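PDB 6WNS: acyl-homoserine-lactone synthase from Mesorhizobium sp. ORS 3359, which catalyses the formation of acyl-homoserine lactone quorum signals from S-adenosylmethionine and an acyl group carried on coenzyme A. Local coordinates for residues 97-102 with 137-142; 156-161 with 177-182. One frame throughout, in Å; residues are numbered along the deposited sequence.

Contact 1: residues 97-102 with 137-142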
loop_
_atom_site.group_PDB
_atom_site.type_symbol
_atom_site.label_atom_id
_atom_site.label_comp_id
_atom_site.label_asym_id
_atom_site.label_seq_id
_atom_site.Cartn_x
_atom_site.Cartn_y
_atom_site.Cartn_z
ATOM N N ALA A 97 7.400 10.060 11.654
ATOM C CA ALA A 97 7.663 11.472 11.294
ATOM C C ALA A 97 6.414 11.928 10.586
ATOM O O ALA A 97 5.720 11.054 10.108
ATOM C CB ALA A 97 8.858 11.560 10.376
ATOM N N ALA A 98 6.150 13.217 10.532
ATOM C CA ALA A 98 5.030 13.775 9.746
ATOM C C ALA A 98 5.203 13.389 8.252
ATOM O O ALA A 98 4.152 13.235 7.568
ATOM C CB ALA A 98 4.969 15.286 9.933
ATOM N N GLU A 99 6.494 13.229 7.834
ATOM C CA GLU A 99 6.962 13.187 6.411
ATOM C C GLU A 99 6.838 11.736 5.902
ATOM O O GLU A 99 7.090 11.473 4.691
ATOM C CB GLU A 99 8.420 13.683 6.251
ATOM C CG GLU A 99 8.980 14.468 7.444
ATOM C CD GLU A 99 9.311 15.936 7.202
ATOM O OE1 GLU A 99 10.415 16.255 6.650
ATOM O OE2 GLU A 99 8.501 16.793 7.629
ATOM N N ILE A 100 6.474 10.825 6.821
ATOM C CA ILE A 100 6.632 9.347 6.641
ATOM C C ILE A 100 5.278 8.675 6.848
ATOM O O ILE A 100 4.756 8.817 7.956
ATOM C CB ILE A 100 7.690 8.806 7.621
ATOM C CG1 ILE A 100 9.059 9.474 7.404
ATOM C CG2 ILE A 100 7.799 7.296 7.535
ATOM C CD1 ILE A 100 10.204 8.821 8.161
ATOM N N PHE A 101 4.827 7.836 5.883
ATOM C CA PHE A 101 3.528 7.117 5.991
ATOM C C PHE A 101 3.821 5.640 5.840
ATOM O O PHE A 101 4.834 5.277 5.219
ATOM C CB PHE A 101 2.499 7.589 4.960
ATOM C CG PHE A 101 1.725 8.833 5.357
ATOM C CD1 PHE A 101 0.330 8.845 5.362
ATOM C CD2 PHE A 101 2.390 9.960 5.814
ATOM C CE1 PHE A 101 -0.361 9.997 5.707
ATOM C CE2 PHE A 101 1.701 11.120 6.141
ATOM C CZ PHE A 101 0.330 11.131 6.082
ATOM N N GLU A 102 3.006 4.812 6.461
ATOM C CA GLU A 102 3.203 3.345 6.361
ATOM C C GLU A 102 2.290 2.857 5.246
ATOM O O GLU A 102 1.111 3.196 5.290
ATOM C CB GLU A 102 2.941 2.652 7.683
ATOM C CG GLU A 102 3.035 1.156 7.503
ATOM C CD GLU A 102 2.448 0.313 8.597
ATOM O OE1 GLU A 102 1.265 0.521 8.907
ATOM O OE2 GLU A 102 3.217 -0.570 9.150
ATOM N N GLY A 137 3.572 15.505 -0.077
ATOM C CA GLY A 137 4.834 15.805 0.641
ATOM C C GLY A 137 5.247 14.708 1.616
ATOM O O GLY A 137 6.054 14.952 2.606
ATOM N N ILE A 138 4.702 13.500 1.371
ATOM C CA ILE A 138 5.234 12.275 2.019
ATOM C C ILE A 138 6.552 12.011 1.286
ATOM O O ILE A 138 6.515 12.095 0.028
ATOM C CB ILE A 138 4.251 11.113 1.808
ATOM C CG1 ILE A 138 2.866 11.606 2.236
ATOM C CG2 ILE A 138 4.770 9.841 2.485
ATOM C CD1 ILE A 138 1.825 10.613 2.468
ATOM N N ARG A 139 7.643 11.976 2.062
ATOM C CA ARG A 139 9.035 11.936 1.507
ATOM C C ARG A 139 9.531 10.485 1.569
ATOM O O ARG A 139 10.344 10.022 0.644
ATOM C CB ARG A 139 9.929 12.879 2.301
ATOM C CG ARG A 139 9.337 14.268 2.434
ATOM C CD ARG A 139 9.830 15.195 1.344
ATOM N NE ARG A 139 11.265 15.454 1.401
ATOM C CZ ARG A 139 11.852 16.346 2.199
ATOM N NH1 ARG A 139 11.137 17.048 3.063
ATOM N NH2 ARG A 139 13.162 16.497 2.169
ATOM N N GLN A 140 9.046 9.736 2.570
ATOM C CA GLN A 140 9.363 8.297 2.644
ATOM C C GLN A 140 8.111 7.476 3.004
ATOM O O GLN A 140 7.135 8.034 3.656
ATOM C CB GLN A 140 10.476 8.047 3.654
ATOM C CG GLN A 140 11.773 8.803 3.304
ATOM C CD GLN A 140 12.746 8.626 4.549
ATOM O OE1 GLN A 140 12.425 8.858 5.647
ATOM N NE2 GLN A 140 13.924 8.038 4.343
ATOM N N ILE A 141 8.201 6.164 2.723
ATOM C CA ILE A 141 7.112 5.173 3.027
ATOM C C ILE A 141 7.744 3.969 3.727
ATOM O O ILE A 141 8.815 3.411 3.115
ATOM C CB ILE A 141 6.401 4.710 1.747
ATOM C CG1 ILE A 141 5.627 5.849 1.087
ATOM C CG2 ILE A 141 5.475 3.523 2.061
ATOM C CD1 ILE A 141 5.579 5.709 -0.424
ATOM N N SER A 142 7.182 3.661 4.996
ATOM C CA SER A 142 7.612 2.464 5.758
ATOM C C SER A 142 6.686 1.306 5.392
ATOM O O SER A 142 5.527 1.589 5.001
ATOM C CB SER A 142 7.683 2.692 7.234
ATOM O OG SER A 142 6.424 3.004 7.774
#
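The parallel pair of a beta-alpha-beta crossover runs from I100 and Q140 through F101 and I141 to E102 and S142, with E99 and R139 meeting just ahead of it; helix 121-135 makes the connection. The entry is a fork at one carbonyl. E99 O takes the N-H of R139 at 2.7 Å, in the carbonyl plane and nearly straight (161°), and a weak second bond from Q140 N at 3.4 Å. From there the register is regular: F101 N donates to Q140 O at 3.2 Å, and F101 O receives S142 N at 2.9 Å. Side chains alternate between two faces of the sheet. On that of F101 and I141, I138 swings in from the turn after helix 121-135. Its CG1 stands anti to the carbonyl carbon (chi1 -51°) and the chain then runs extended, which sets CD1 over the middle of the F101 ring, 3.4 Å from the centroid, a CH-pi contact. The ring is also met in plane at its edge by A98 O. On the other face, I100 lies beside Q140 and points the same way, with I100 CD1 3.4 Å from Q140 OE1, while Q140 NE2 is engaged by D180. S142 OG rests against E102 CB at 3.5 Å and is buried without a polar partner; the E102 carboxylate instead accepts the backbone N-H groups of L81 and M82. At the exposed end, E99 OE1 and R139 NH1 form a long salt bridge of 3.7 Å; the oxygen lies well off the guanidinium plane and no N-H points at it, so charge alone acts. The arrangement is that of the central parallel strands of the acetyltransferase-like fold, to which autoinducer synthases belong.

Contact 2: residues 156-161 with 177-182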
loop_
_atom_site.group_PDB
_atom_site.type_symbol
_atom_site.label_atom_id
_atom_site.label_comp_id
_atom_site.label_asym_id
_atom_site.label_seq_id
_atom_site.Cartn_x
_atom_site.Cartn_y
_atom_site.Cartn_z
ATOM N N LEU A 156 12.993 -1.780 -10.075
ATOM C CA LEU A 156 12.085 -0.736 -10.651
ATOM C C LEU A 156 12.667 0.705 -10.492
ATOM O O LEU A 156 12.006 1.678 -11.000
ATOM C CB LEU A 156 10.710 -0.844 -9.981
ATOM C CG LEU A 156 9.689 -1.765 -10.655
ATOM C CD1 LEU A 156 10.212 -3.179 -10.759
ATOM C CD2 LEU A 156 8.374 -1.753 -9.864
ATOM N N GLY A 157 13.751 0.876 -9.705
ATOM C CA GLY A 157 14.439 2.162 -9.458
ATOM C C GLY A 157 14.388 2.603 -8.000
ATOM O O GLY A 157 14.934 3.668 -7.698
ATOM N N TRP A 158 13.813 1.818 -7.091
ATOM C CA TRP A 158 13.517 2.339 -5.726
ATOM C C TRP A 158 14.777 2.261 -4.855
ATOM O O TRP A 158 15.546 1.185 -4.910
ATOM C CB TRP A 158 12.346 1.609 -5.068
ATOM C CG TRP A 158 11.057 1.727 -5.805
ATOM C CD1 TRP A 158 10.867 1.919 -7.140
ATOM C CD2 TRP A 158 9.757 1.525 -5.231
ATOM N NE1 TRP A 158 9.531 1.884 -7.426
ATOM C CE2 TRP A 158 8.821 1.672 -6.270
ATOM C CE3 TRP A 158 9.294 1.315 -3.932
ATOM C CZ2 TRP A 158 7.450 1.589 -6.049
ATOM C CZ3 TRP A 158 7.937 1.186 -3.714
ATOM C CH2 TRP A 158 7.028 1.344 -4.763
ATOM N N THR A 159 15.023 3.383 -4.119
ATOM C CA THR A 159 16.132 3.396 -3.137
ATOM C C THR A 159 15.393 3.162 -1.805
ATOM O O THR A 159 14.289 3.833 -1.556
ATOM C CB THR A 159 17.078 4.603 -3.353
ATOM O OG1 THR A 159 16.738 5.574 -2.366
ATOM C CG2 THR A 159 17.006 5.244 -4.733
ATOM N N LEU A 160 15.814 2.120 -1.079
ATOM C CA LEU A 160 15.157 1.714 0.196
ATOM C C LEU A 160 16.196 1.095 1.116
ATOM O O LEU A 160 17.265 0.689 0.621
ATOM C CB LEU A 160 14.047 0.704 -0.071
ATOM C CG LEU A 160 14.502 -0.607 -0.704
ATOM C CD1 LEU A 160 14.943 -1.642 0.320
ATOM C CD2 LEU A 160 13.439 -1.152 -1.607
ATOM N N PHE A 161 15.863 1.040 2.404
ATOM C CA PHE A 161 16.777 0.641 3.497
ATOM C C PHE A 161 16.014 -0.405 4.303
ATOM O O PHE A 161 14.889 -0.117 4.771
ATOM C CB PHE A 161 17.222 1.851 4.329
ATOM C CG PHE A 161 18.427 2.617 3.840
ATOM C CD1 PHE A 161 19.671 2.009 3.723
ATOM C CD2 PHE A 161 18.347 3.985 3.625
ATOM C CE1 PHE A 161 20.781 2.726 3.315
ATOM C CE2 PHE A 161 19.455 4.710 3.234
ATOM C CZ PHE A 161 20.676 4.081 3.085
ATOM N N LEU A 177 11.020 -2.194 5.761
ATOM C CA LEU A 177 11.760 -1.325 4.803
ATOM C C LEU A 177 11.383 0.144 5.011
ATOM O O LEU A 177 10.206 0.421 5.377
ATOM C CB LEU A 177 11.277 -1.726 3.414
ATOM C CG LEU A 177 11.993 -2.841 2.674
ATOM C CD1 LEU A 177 12.769 -3.810 3.550
ATOM C CD2 LEU A 177 10.994 -3.507 1.798
ATOM N N LEU A 178 12.301 1.074 4.712
ATOM C CA LEU A 178 11.998 2.532 4.566
ATOM C C LEU A 178 12.304 2.989 3.128
ATOM O O LEU A 178 13.456 2.835 2.698
ATOM C CB LEU A 178 12.803 3.319 5.595
ATOM C CG LEU A 178 12.477 4.815 5.590
ATOM C CD1 LEU A 178 11.015 4.997 5.986
ATOM C CD2 LEU A 178 13.409 5.624 6.496
ATOM N N ILE A 179 11.297 3.452 2.380
ATOM C CA ILE A 179 11.391 3.712 0.910
ATOM C C ILE A 179 11.461 5.217 0.695
ATOM O O ILE A 179 10.585 5.904 1.240
ATOM C CB ILE A 179 10.197 3.069 0.159
ATOM C CG1 ILE A 179 10.292 1.541 0.179
ATOM C CG2 ILE A 179 10.117 3.553 -1.286
ATOM C CD1 ILE A 179 8.944 0.825 0.125
ATOM N N ASP A 180 12.482 5.709 -0.036
ATOM C CA ASP A 180 12.491 7.109 -0.529
ATOM C C ASP A 180 11.481 7.184 -1.726
ATOM O O ASP A 180 11.529 6.467 -2.734
ATOM C CB ASP A 180 13.894 7.596 -0.932
ATOM C CG ASP A 180 14.825 7.632 0.258
ATOM O OD1 ASP A 180 14.297 7.621 1.413
ATOM O OD2 ASP A 180 16.081 7.734 0.016
ATOM N N VAL A 181 10.685 8.291 -1.597
ATOM C CA VAL A 181 9.729 8.793 -2.632
ATOM C C VAL A 181 10.497 9.816 -3.476
ATOM O O VAL A 181 10.554 10.967 -3.079
ATOM C CB VAL A 181 8.456 9.391 -1.993
ATOM C CG1 VAL A 181 7.465 9.855 -3.043
ATOM C CG2 VAL A 181 7.773 8.429 -1.027
ATOM N N THR A 182 11.120 9.368 -4.565
ATOM C CA THR A 182 12.016 10.185 -5.412
ATOM C C THR A 182 11.415 10.284 -6.827
ATOM O O THR A 182 10.749 9.306 -7.336
ATOM C CB THR A 182 13.459 9.664 -5.294
ATOM O OG1 THR A 182 13.650 8.337 -5.821
ATOM C CG2 THR A 182 13.922 9.672 -3.851
#
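F161 O receives the N-H of L178 at 2.8 Å, close to straight at 163°, and F161 N returns a 3.0 Å bond to L178 O, completing a hydrogen-bonded antiparallel pair. One further bond, D180 N to T159 O at 3.0 Å, carries the pairing back towards the loop. Between them L160 and I179 form the non-hydrogen-bonded pair, their side chains on the same face, with L160 CB 3.9 Å from I179 CG1. The I179 torsion (chi1 -69°) turns CG2 anti to the backbone N and towards W158, where it approaches CE3 obliquely at 3.6 Å, while CD1 lies at the ring edge, in plane. L160 CD1 reaches across to L177 CG at 4.0 Å. Putting an alanine here instead of I179 would probably open a gap beside the six-membered part of the W158 indole and leave L160 CB without its apolar neighbour. The indole has other partners too: its NE1 bonds to T189 of helix 183-192, and its ring rests on L126 and L130 of helix 121-135. L160 leans on helix 149-155, and strand 174-180 sits between strands 140-146 and 160-162.

Overall arrangement
Contacts 1 and 2 show how one mixed sheet changes character from its middle to its edge. Contact 1 joins interior strands in parallel; contact 2 closes an antiparallel hairpin whose strand 160-162 is outermost in the chain. They meet where strands 140-146 and 174-180 run side by side: I179 N probably bonds to I141 O, and V181 N to R139 O. Both are partly buried, with exposed residues at their margins. Contact 1 adds charge at its surface end and a carboxylate turned to backbone N-H groups, whereas the side chains meeting in contact 2 are chiefly apolar, and W158, L160 and L177 pack against helices 121-135 and 149-155. The Q140–D180 side-chain bond ties the two together.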